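Local coordinates for protein HpcH/HpaI aldolase (Desulfitobacterium hafniense, PDB 3QZ6) that belongs to the HpcH/HpaI aldolase family, folds as a closed eight-stranded TIM barrel, pairs with a second copy of itself and holds a bound zinc ion, at residues A[17-22]-A[31-36]; A[41-44]-A[49-52]. All coordinates share one frame; numbering follows the deposited sequence.

Interaction 1: A[17-22]-A[31-36]; sequences VGTMLN and RIYAEA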
loop_
_atom_site.group_PDB
_atom_site.type_symbol
_atom_site.label_atom_id
_atom_site.label_comp_id
_atom_site.label_asym_id
_atom_site.label_seq_id
_atom_site.Cartn_x
_atom_site.Cartn_y
_atom_site.Cartn_z
ATOM N N VAL A 17 -18.177 6.090 3.775
ATOM C CA VAL A 17 -16.984 5.547 4.397
ATOM C C VAL A 17 -15.731 5.913 3.607
ATOM O O VAL A 17 -15.683 5.752 2.382
ATOM C CB VAL A 17 -17.086 4.012 4.533
ATOM C CG1 VAL A 17 -15.960 3.482 5.407
ATOM C CG2 VAL A 17 -18.458 3.612 5.119
ATOM N N GLY A 18 -14.719 6.399 4.322
ATOM C CA GLY A 18 -13.476 6.827 3.710
ATOM C C GLY A 18 -12.284 6.379 4.529
ATOM O O GLY A 18 -12.433 5.833 5.628
ATOM N N THR A 19 -11.092 6.609 3.998
ATOM C CA THR A 19 -9.876 6.268 4.713
ATOM C C THR A 19 -8.814 7.320 4.404
ATOM O O THR A 19 -8.964 8.100 3.457
ATOM C CB THR A 19 -9.404 4.847 4.334
ATOM O OG1 THR A 19 -8.550 4.332 5.355
ATOM C CG2 THR A 19 -8.670 4.846 2.985
HETATM N N MSE A 20 -7.751 7.361 5.207
HETATM C CA MSE A 20 -6.650 8.287 4.964
HETATM C C MSE A 20 -5.660 7.693 3.951
HETATM O O MSE A 20 -5.451 6.479 3.923
HETATM C CB MSE A 20 -5.899 8.583 6.266
HETATM C CG MSE A 20 -6.722 9.294 7.344
HETATM SE SE MSE A 20 -7.225 11.075 6.763
HETATM C CE MSE A 20 -5.446 11.732 6.214
ATOM N N LEU A 21 -5.049 8.552 3.133
ATOM C CA LEU A 21 -3.995 8.137 2.219
ATOM C C LEU A 21 -2.711 8.903 2.559
ATOM O O LEU A 21 -2.653 10.118 2.363
ATOM C CB LEU A 21 -4.399 8.423 0.762
ATOM C CG LEU A 21 -3.484 7.786 -0.294
ATOM C CD1 LEU A 21 -3.808 6.295 -0.411
ATOM C CD2 LEU A 21 -3.591 8.476 -1.661
ATOM N N ASN A 22 -1.694 8.202 3.070
ATOM C CA ASN A 22 -0.448 8.847 3.489
ATOM C C ASN A 22 0.793 8.372 2.751
ATOM O O ASN A 22 1.783 9.113 2.658
ATOM C CB ASN A 22 -0.195 8.639 4.998
ATOM C CG ASN A 22 -1.125 9.452 5.861
ATOM O OD1 ASN A 22 -2.280 9.077 6.065
ATOM N ND2 ASN A 22 -0.633 10.579 6.374
ATOM N N ARG A 31 -8.562 2.318 -7.580
ATOM C CA ARG A 31 -9.363 1.178 -8.023
ATOM C C ARG A 31 -9.486 0.132 -6.925
ATOM O O ARG A 31 -10.533 -0.515 -6.775
ATOM C CB ARG A 31 -8.758 0.569 -9.279
ATOM C CG ARG A 31 -8.571 1.577 -10.398
ATOM C CD ARG A 31 -7.468 1.091 -11.347
ATOM N NE ARG A 31 -8.041 0.158 -12.272
ATOM C CZ ARG A 31 -7.399 -0.699 -13.063
ATOM N NH1 ARG A 31 -6.070 -0.818 -13.112
ATOM N NH2 ARG A 31 -8.144 -1.462 -13.830
ATOM N N ILE A 32 -8.422 -0.026 -6.140
ATOM C CA ILE A 32 -8.469 -0.932 -4.995
ATOM C C ILE A 32 -9.496 -0.432 -3.982
ATOM O O ILE A 32 -10.291 -1.205 -3.444
ATOM C CB ILE A 32 -7.090 -1.064 -4.343
ATOM C CG1 ILE A 32 -6.215 -2.009 -5.186
ATOM C CG2 ILE A 32 -7.220 -1.598 -2.920
ATOM C CD1 ILE A 32 -4.765 -2.063 -4.753
ATOM N N TYR A 33 -9.488 0.874 -3.739
ATOM C CA TYR A 33 -10.415 1.456 -2.774
ATOM C C TYR A 33 -11.875 1.394 -3.251
ATOM O O TYR A 33 -12.790 1.161 -2.459
ATOM C CB TYR A 33 -9.993 2.892 -2.413
ATOM C CG TYR A 33 -8.870 2.956 -1.370
ATOM C CD1 TYR A 33 -8.445 1.811 -0.698
ATOM C CD2 TYR A 33 -8.264 4.163 -1.047
ATOM C CE1 TYR A 33 -7.433 1.871 0.273
ATOM C CE2 TYR A 33 -7.252 4.237 -0.091
ATOM C CZ TYR A 33 -6.845 3.093 0.570
ATOM O OH TYR A 33 -5.844 3.180 1.530
ATOM N N ALA A 34 -12.097 1.599 -4.542
ATOM C CA ALA A 34 -13.444 1.469 -5.086
ATOM C C ALA A 34 -13.943 0.046 -4.874
ATOM O O ALA A 34 -15.062 -0.170 -4.424
ATOM C CB ALA A 34 -13.451 1.811 -6.560
ATOM N N GLU A 35 -13.100 -0.928 -5.193
ATOM C CA GLU A 35 -13.483 -2.332 -5.075
ATOM C C GLU A 35 -13.724 -2.725 -3.622
ATOM O O GLU A 35 -14.573 -3.571 -3.330
ATOM C CB GLU A 35 -12.427 -3.241 -5.734
ATOM C CG GLU A 35 -12.652 -4.740 -5.525
ATOM C CD GLU A 35 -13.912 -5.273 -6.205
ATOM O OE1 GLU A 35 -14.487 -4.572 -7.070
ATOM O OE2 GLU A 35 -14.318 -6.406 -5.873
ATOM N N ALA A 36 -12.995 -2.098 -2.705
ATOM C CA ALA A 36 -13.191 -2.357 -1.277
ATOM C C ALA A 36 -14.450 -1.699 -0.718
ATOM O O ALA A 36 -14.797 -1.910 0.444
ATOM C CB ALA A 36 -11.976 -1.922 -0.476
#
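Tyr33 reaches from its helix across to Thr19 and Leu21 on strand 17-21, and its ring supplies the helix's whole share of the contact. It is a worked example of how the outer helices of a TIM barrel are fitted to the sheet. The side chain leaves the helix with CG anti to its own carbonyl carbon (chi1 -81°), aimed at the strand, and CB still stands clear of every strand atom. Farther along the ring, Tyr33 CD2 comes within 4.1 Å of Thr19 CG2. The approach tightens at Tyr33 CE2, which lies 3.4 Å from Thr19 CG2, while Tyr33 CZ is 3.5 Å from the same methyl. One methyl thus presses on the outer part of the ring, the two side chains crossing at about a right angle. Tyr33 CE2 also has a second, looser neighbour in Leu21 CD1 at 4.0 Å. At the tip, Tyr33 OH remains beside Thr19 CG2, 3.6 Å away, and is too far from the carbonyl oxygen of Met20 for a hydrogen bond.

The rotamer of Thr19 sorts its two branches. CG2 takes the crowded position between backbone N and carbonyl carbon and goes to the tyrosine; OG1, anti to N (chi1 -159°), hydrogen-bonds to the backbone oxygen of Trp235. The interface between strand and ring therefore stays apolar, with the threonine hydroxyl satisfied to one side. Met20, a selenomethionine between the two contact residues, turns the other way, toward Ile42 and Asp44.

Strand 17-21 and helix 31-35 run roughly antiparallel (151° between their directions), their axes 10.7 Å apart at closest approach. They form the first strand-helix pair of the barrel, where Tyr33 also touches Leu38, Asp238 of helix 238-254 and Thr246 of the second subunit.

Interaction 2: A[41-44]-A[49-52]; sequences FIVD and AYTF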
loop_
_atom_site.group_PDB
_atom_site.type_symbol
_atom_site.label_atom_id
_atom_site.label_comp_id
_atom_site.label_asym_id
_atom_site.label_seq_id
_atom_site.Cartn_x
_atom_site.Cartn_y
_atom_site.Cartn_z
ATOM N N PHE A 41 -11.582 9.058 -0.112
ATOM C CA PHE A 41 -10.390 8.979 0.710
ATOM C C PHE A 41 -9.791 10.360 0.811
ATOM O O PHE A 41 -10.120 11.253 0.025
ATOM C CB PHE A 41 -9.369 7.961 0.163
ATOM C CG PHE A 41 -8.873 8.277 -1.218
ATOM C CD1 PHE A 41 -7.757 9.083 -1.403
ATOM C CD2 PHE A 41 -9.518 7.755 -2.334
ATOM C CE1 PHE A 41 -7.289 9.362 -2.677
ATOM C CE2 PHE A 41 -9.067 8.026 -3.611
ATOM C CZ PHE A 41 -7.944 8.820 -3.793
ATOM N N ILE A 42 -8.923 10.547 1.796
ATOM C CA ILE A 42 -8.392 11.869 2.057
ATOM C C ILE A 42 -6.893 11.837 1.897
ATOM O O ILE A 42 -6.205 11.099 2.596
ATOM C CB ILE A 42 -8.745 12.353 3.473
ATOM C CG1 ILE A 42 -10.252 12.196 3.731
ATOM C CG2 ILE A 42 -8.278 13.803 3.674
ATOM C CD1 ILE A 42 -10.740 12.943 4.970
ATOM N N VAL A 43 -6.388 12.625 0.956
ATOM C CA VAL A 43 -4.954 12.693 0.741
ATOM C C VAL A 43 -4.353 13.580 1.828
ATOM O O VAL A 43 -4.796 14.714 2.019
ATOM C CB VAL A 43 -4.618 13.264 -0.649
ATOM C CG1 VAL A 43 -3.096 13.342 -0.837
ATOM C CG2 VAL A 43 -5.263 12.386 -1.748
ATOM N N ASP A 44 -3.354 13.068 2.540
ATOM C CA ASP A 44 -2.751 13.828 3.636
ATOM C C ASP A 44 -1.627 14.751 3.157
ATOM O O ASP A 44 -0.468 14.351 3.137
ATOM C CB ASP A 44 -2.209 12.887 4.704
ATOM C CG ASP A 44 -2.040 13.581 6.055
ATOM O OD1 ASP A 44 -2.068 14.827 6.075
ATOM O OD2 ASP A 44 -1.883 12.888 7.082
ATOM N N ALA A 49 4.048 13.901 1.623
ATOM C CA ALA A 49 4.756 14.621 0.570
ATOM C C ALA A 49 4.000 14.767 -0.745
ATOM O O ALA A 49 4.601 15.140 -1.738
ATOM C CB ALA A 49 6.113 13.944 0.303
ATOM N N TYR A 50 2.702 14.473 -0.782
ATOM C CA TYR A 50 2.004 14.415 -2.079
ATOM C C TYR A 50 2.154 15.697 -2.902
ATOM O O TYR A 50 1.988 16.783 -2.375
ATOM C CB TYR A 50 0.519 14.117 -1.878
ATOM C CG TYR A 50 0.281 12.702 -1.426
ATOM C CD1 TYR A 50 0.150 11.670 -2.350
ATOM C CD2 TYR A 50 0.205 12.394 -0.070
ATOM C CE1 TYR A 50 -0.058 10.370 -1.930
ATOM C CE2 TYR A 50 -0.008 11.096 0.353
ATOM C CZ TYR A 50 -0.133 10.095 -0.574
ATOM O OH TYR A 50 -0.326 8.803 -0.149
ATOM N N THR A 51 2.461 15.571 -4.191
ATOM C CA THR A 51 2.497 16.746 -5.068
ATOM C C THR A 51 1.138 16.957 -5.731
ATOM O O THR A 51 0.285 16.064 -5.724
ATOM C CB THR A 51 3.517 16.561 -6.180
ATOM O OG1 THR A 51 3.049 15.523 -7.057
ATOM C CG2 THR A 51 4.887 16.182 -5.599
ATOM N N PHE A 52 0.918 18.124 -6.319
ATOM C CA PHE A 52 -0.357 18.333 -6.978
ATOM C C PHE A 52 -0.513 17.450 -8.226
ATOM O O PHE A 52 -1.637 17.082 -8.578
ATOM C CB PHE A 52 -0.595 19.821 -7.289
ATOM C CG PHE A 52 -0.898 20.640 -6.060
ATOM C CD1 PHE A 52 -0.739 20.081 -4.788
ATOM C CD2 PHE A 52 -1.355 21.941 -6.158
ATOM C CE1 PHE A 52 -1.012 20.811 -3.641
ATOM C CE2 PHE A 52 -1.630 22.690 -5.007
ATOM C CZ PHE A 52 -1.462 22.122 -3.752
#
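Val43 meets Tyr50 at the C-terminal end of the second strand of a TIM barrel, where the chain leaves strand 41-44 and loops toward helix 52-65. Such beta-to-alpha connections rim the mouth of the barrel. This one illustrates how a loop can fold back and lay an aromatic residue over the strand it has just left. Tyr50 gives up the most surface, followed by Val43 and then Asp44.

The touching branch of the valine is CG1, held anti to its backbone N (chi1 179°). Val43 CG1 lies over one face of the Tyr50 ring as a CH-pi contact, 3.7 Å from its centroid and 23° off the ring normal. The methyl is displaced toward the rim at the root of the ring, so Val43 CG1 is equally near Tyr50 CG and CD2, at 3.5 Å. The far end of the ring leaves the valine behind: Tyr50 OH hydrogen-bonds to the backbone oxygen of Val24. The methyl against the face and the bond at the hydroxyl together limit the ring's freedom; the side chain of Tyr50 is about 7 Å from the bound zinc ion.

Asp44 takes part through its backbone, while its carboxylate is engaged away from the tyrosine. OD2 forms a salt bridge with Arg72 and accepts a hydrogen bond from Asn22 ND2; OD1 accepts one from the backbone N of His47, inside the same loop. The carboxylate is thus held jointly by neighbouring parts of the barrel and by its own loop.

Beyond the tyrosine, Thr51 occupies the N-cap position of helix 52-65, its OG1 bonded to Glu54 N. Back at the strand, the carbonyl oxygen of Asp44 sits at the edge of the Tyr50 ring, near its plane and 3.8 Å from Tyr50 CD2.

How the interactions relate
From the N terminus, the chain runs up the first barrel strand, and interaction 1 closes the loop after that strand by bringing helix 29-35 back against 17-22. It then enters the second strand, after which interaction 2 closes a shorter loop, with four residues between 41-44 and 49-52. The two are in series, neither nested nor crossed. Their strands are parallel neighbours in the sheet, joined by a probable backbone hydrogen bond from Leu21 N to Ile42 O (2.8 Å). Leu21 also packs through CG against Tyr50 OH, 3.3 Å away. One leucine thus links the helix layer outside the sheet with the loop at the barrel's mouth.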